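Local coordinates for protein putative monooxygenase Rv0793 (Mycobacterium tuberculosis, PDB 1Y0H) that is a putative monooxygenase that might take part in antibiotic biosynthesis or scavenge reactive oxygen species, and forms a homodimer, at residues A[4-9]-A[57-62]. Numbering follows the deposited sequence.
Sequences SPVAVI and ERYRSR
Val6 and Val8 pair antiparallel with Tyr59 and Glu57, joining strand 6-12 to strand 53-59; the local axes of 6-9 and 57-59 make 160°. Each of these two hydrogen-bonded pairs is closed by two backbone bonds; the straightest runs from Tyr59 N to Val6 O at 2.8 Å, 179° at the hydrogen. Between them Ala7 and Arg58 form a non-hydrogen-bonded pair, and Ala7 CA sits 3.1 Å from Glu57 O in a CA-H...O contact. Past Tyr59 the chain leaves the sheet, and Ser61 CA donates a similar contact to Ser4 O at 3.2 Å.

Val6, Val8, Glu57 and Tyr59 share the face beneath helix 62-69, where Leu65 packs on both valines and the tyrosine. Val8 CG2 comes up to the edge of the Tyr59 ring, 4.2 Å from CE2, while Val6 CG2 rests 4.0 Å from Tyr59 CB. Tyr59 OH donates to Glu57 OE1 at 2.8 Å, reaching the carboxylate from its anti side, well out of the carboxylate plane; Glu57 extends beyond CG (chi2 170°), which carries OE1 to the ring's edge. On the other face Arg58 forms salt bridges with Glu99 and with Asp43 of the second subunit.

Two residues beyond the strand, Ser61 OG caps helix 62-69, packed on this face of the ferredoxin-like sheet, by bonding Ala64 N. The tyrosine bond gives the carboxylate, which lies against Val8, a polar partner and probably helps fix its rotation; an acetate ion, probably from the crystallisation medium, lies beside Glu57.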
ATOM      1  N   SER A   4     -18.674   1.974   0.064  1.00 13.97           N
ATOM      2  CA  SER A   4     -17.530   2.790  -0.355  1.00 14.53           C
ATOM      3  C   SER A   4     -16.324   1.916  -0.660  1.00 13.60           C
ATOM      4  O   SER A   4     -16.075   0.950   0.053  1.00 13.10           O
ATOM      5  CB  SER A   4     -17.143   3.776   0.752  1.00 15.01           C
ATOM      6  OG  SER A   4     -18.263   4.557   1.129  1.00 18.04           O
ATOM      7  N   PRO A   5     -15.539   2.281  -1.696  1.00 13.85           N
ATOM      8  CA  PRO A   5     -14.316   1.523  -1.966  1.00 13.71           C
ATOM      9  C   PRO A   5     -13.337   1.514  -0.800  1.00 14.05           C
ATOM     10  O   PRO A   5     -13.302   2.445   0.020  1.00 13.96           O
ATOM     11  CB  PRO A   5     -13.688   2.250  -3.164  1.00 14.32           C
ATOM     12  CG  PRO A   5     -14.784   3.037  -3.763  1.00 14.73           C
ATOM     13  CD  PRO A   5     -15.743   3.373  -2.666  1.00 14.09           C
ATOM     14  N   VAL A   6     -12.554   0.443  -0.739  1.00 13.16           N
ATOM     15  CA  VAL A   6     -11.562   0.277   0.304  1.00 13.29           C
ATOM     16  C   VAL A   6     -10.315  -0.303  -0.315  1.00 13.64           C
ATOM     17  O   VAL A   6     -10.365  -0.866  -1.414  1.00 13.91           O
ATOM     18  CB  VAL A   6     -12.054  -0.657   1.479  1.00 13.40           C
ATOM     19  CG1 VAL A   6     -13.250  -0.069   2.190  1.00 16.05           C
ATOM     20  CG2 VAL A   6     -12.332  -2.108   1.006  1.00 14.63           C
ATOM     21  N   ALA A   7      -9.199  -0.150   0.392  1.00 13.04           N
ATOM     22  CA  ALA A   7      -7.960  -0.832   0.028  1.00 12.33           C
ATOM     23  C   ALA A   7      -7.412  -1.607   1.232  1.00 12.47           C
ATOM     24  O   ALA A   7      -7.805  -1.379   2.364  1.00 13.04           O
ATOM     25  CB  ALA A   7      -6.916   0.160  -0.519  1.00 12.96           C
ATOM     26  N   VAL A   8      -6.492  -2.530   0.977  1.00 11.58           N
ATOM     27  CA  VAL A   8      -5.865  -3.290   2.044  1.00 12.52           C
ATOM     28  C   VAL A   8      -4.391  -3.405   1.706  1.00 12.14           C
ATOM     29  O   VAL A   8      -4.027  -3.637   0.543  1.00 12.64           O
ATOM     30  CB  VAL A   8      -6.449  -4.731   2.154  1.00 12.47           C
ATOM     31  CG1 VAL A   8      -5.800  -5.509   3.299  1.00 13.98           C
ATOM     32  CG2 VAL A   8      -7.958  -4.694   2.331  1.00 12.90           C
ATOM     33  N   ILE A   9      -3.550  -3.193   2.714  1.00 12.17           N
ATOM     34  CA  ILE A   9      -2.136  -3.537   2.599  1.00 12.97           C
ATOM     35  C   ILE A   9      -1.921  -4.734   3.503  1.00 11.77           C
ATOM     36  O   ILE A   9      -2.297  -4.707   4.671  1.00 12.47           O
ATOM     37  CB  ILE A   9      -1.211  -2.382   3.053  1.00 13.51           C
ATOM     38  CG1 ILE A   9      -1.386  -1.176   2.148  1.00 15.04           C
ATOM     39  CG2 ILE A   9       0.282  -2.831   3.054  1.00 13.94           C
ATOM     40  CD1 ILE A   9      -0.731   0.111   2.700  1.00 15.88           C
ATOM     41  N   GLU A  57      -4.217  -4.303  -2.237  1.00 12.79           N
ATOM     42  CA  GLU A  57      -5.515  -4.770  -2.716  1.00 13.35           C
ATOM     43  C   GLU A  57      -6.502  -3.618  -2.706  1.00 12.78           C
ATOM     44  O   GLU A  57      -6.506  -2.809  -1.784  1.00 12.82           O
ATOM     45  CB  GLU A  57      -6.053  -5.857  -1.784  1.00 13.29           C
ATOM     46  CG  GLU A  57      -5.009  -6.850  -1.329  1.00 14.86           C
ATOM     47  CD  GLU A  57      -5.483  -7.785  -0.235  1.00 16.03           C
ATOM     48  OE1 GLU A  57      -6.720  -7.989  -0.062  1.00 16.95           O
ATOM     49  OE2 GLU A  57      -4.587  -8.336   0.449  1.00 18.83           O
ATOM     50  N   ARG A  58      -7.326  -3.547  -3.747  1.00 11.90           N
ATOM     51  CA  ARG A  58      -8.377  -2.537  -3.824  1.00 11.78           C
ATOM     52  C   ARG A  58      -9.694  -3.214  -4.164  1.00 11.48           C
ATOM     53  O   ARG A  58      -9.757  -3.995  -5.108  1.00 11.30           O
ATOM     54  CB  ARG A  58      -8.057  -1.530  -4.932  1.00 11.93           C
ATOM     55  CG  ARG A  58      -6.914  -0.570  -4.672  1.00 14.18           C
ATOM     56  CD  ARG A  58      -6.809   0.320  -5.920  1.00 17.90           C
ATOM     57  NE  ARG A  58      -5.753   1.325  -5.865  1.00 23.11           N
ATOM     58  CZ  ARG A  58      -4.559   1.192  -6.431  1.00 24.51           C
ATOM     59  NH1 ARG A  58      -3.672   2.169  -6.326  1.00 26.58           N
ATOM     60  NH2 ARG A  58      -4.247   0.080  -7.089  1.00 26.15           N
ATOM     61  N   TYR A  59     -10.739  -2.866  -3.409  1.00 10.91           N
ATOM     62  CA  TYR A  59     -12.073  -3.444  -3.552  1.00 11.78           C
ATOM     63  C   TYR A  59     -13.073  -2.338  -3.815  1.00 11.34           C
ATOM     64  O   TYR A  59     -12.914  -1.219  -3.340  1.00 12.01           O
ATOM     65  CB  TYR A  59     -12.450  -4.271  -2.314  1.00 11.42           C
ATOM     66  CG  TYR A  59     -11.493  -5.422  -2.153  1.00 11.52           C
ATOM     67  CD1 TYR A  59     -11.665  -6.601  -2.874  1.00 13.68           C
ATOM     68  CD2 TYR A  59     -10.380  -5.311  -1.318  1.00 13.03           C
ATOM     69  CE1 TYR A  59     -10.747  -7.659  -2.766  1.00 12.56           C
ATOM     70  CE2 TYR A  59      -9.457  -6.366  -1.206  1.00 12.12           C
ATOM     71  CZ  TYR A  59      -9.652  -7.527  -1.944  1.00 13.82           C
ATOM     72  OH  TYR A  59      -8.748  -8.569  -1.838  1.00 13.73           O
ATOM     73  N   ARG A  60     -14.105  -2.669  -4.577  1.00 11.42           N
ATOM     74  CA  ARG A  60     -15.097  -1.687  -4.982  1.00 12.00           C
ATOM     75  C   ARG A  60     -15.961  -1.232  -3.804  1.00 11.66           C
ATOM     76  O   ARG A  60     -16.578  -0.173  -3.862  1.00 12.52           O
ATOM     77  CB  ARG A  60     -15.951  -2.240  -6.129  1.00 12.81           C
ATOM     78  CG  ARG A  60     -15.083  -2.699  -7.306  1.00 15.55           C
ATOM     79  CD  ARG A  60     -15.799  -2.743  -8.654  1.00 21.64           C
ATOM     80  NE  ARG A  60     -14.826  -2.476  -9.720  1.00 25.98           N
ATOM     81  CZ  ARG A  60     -14.032  -3.388 -10.281  1.00 27.12           C
ATOM     82  NH1 ARG A  60     -14.087  -4.661  -9.913  1.00 27.69           N
ATOM     83  NH2 ARG A  60     -13.180  -3.020 -11.226  1.00 28.18           N
ATOM     84  N   SER A  61     -15.992  -2.031  -2.739  1.00 11.40           N
ATOM     85  CA  SER A  61     -16.795  -1.721  -1.543  1.00 11.38           C
ATOM     86  C   SER A  61     -16.262  -2.532  -0.373  1.00 11.60           C
ATOM     87  O   SER A  61     -15.544  -3.510  -0.573  1.00 11.75           O
ATOM     88  CB  SER A  61     -18.273  -2.079  -1.777  1.00 11.24           C
ATOM     89  OG  SER A  61     -18.465  -3.488  -1.843  1.00 11.59           O
ATOM     90  N   ARG A  62     -16.612  -2.131   0.850  1.00 12.06           N
ATOM     91  CA  ARG A  62     -16.285  -2.949   2.011  1.00 12.66           C
ATOM     92  C   ARG A  62     -16.979  -4.309   1.938  1.00 12.72           C
ATOM     93  O   ARG A  62     -16.416  -5.324   2.374  1.00 12.52           O
ATOM     94  CB  ARG A  62     -16.640  -2.232   3.320  1.00 13.25           C
ATOM     95  CG  ARG A  62     -16.473  -3.096   4.551  1.00 16.16           C
ATOM     96  CD  ARG A  62     -15.016  -3.544   4.756  1.00 20.32           C
ATOM     97  NE  ARG A  62     -14.945  -4.633   5.732  1.00 24.54           N
ATOM     98  CZ  ARG A  62     -14.410  -4.519   6.946  1.00 28.77           C
ATOM     99  NH1 ARG A  62     -13.871  -3.367   7.340  1.00 30.07           N
ATOM    100  NH2 ARG A  62     -14.403  -5.565   7.765  1.00 28.84           N
TER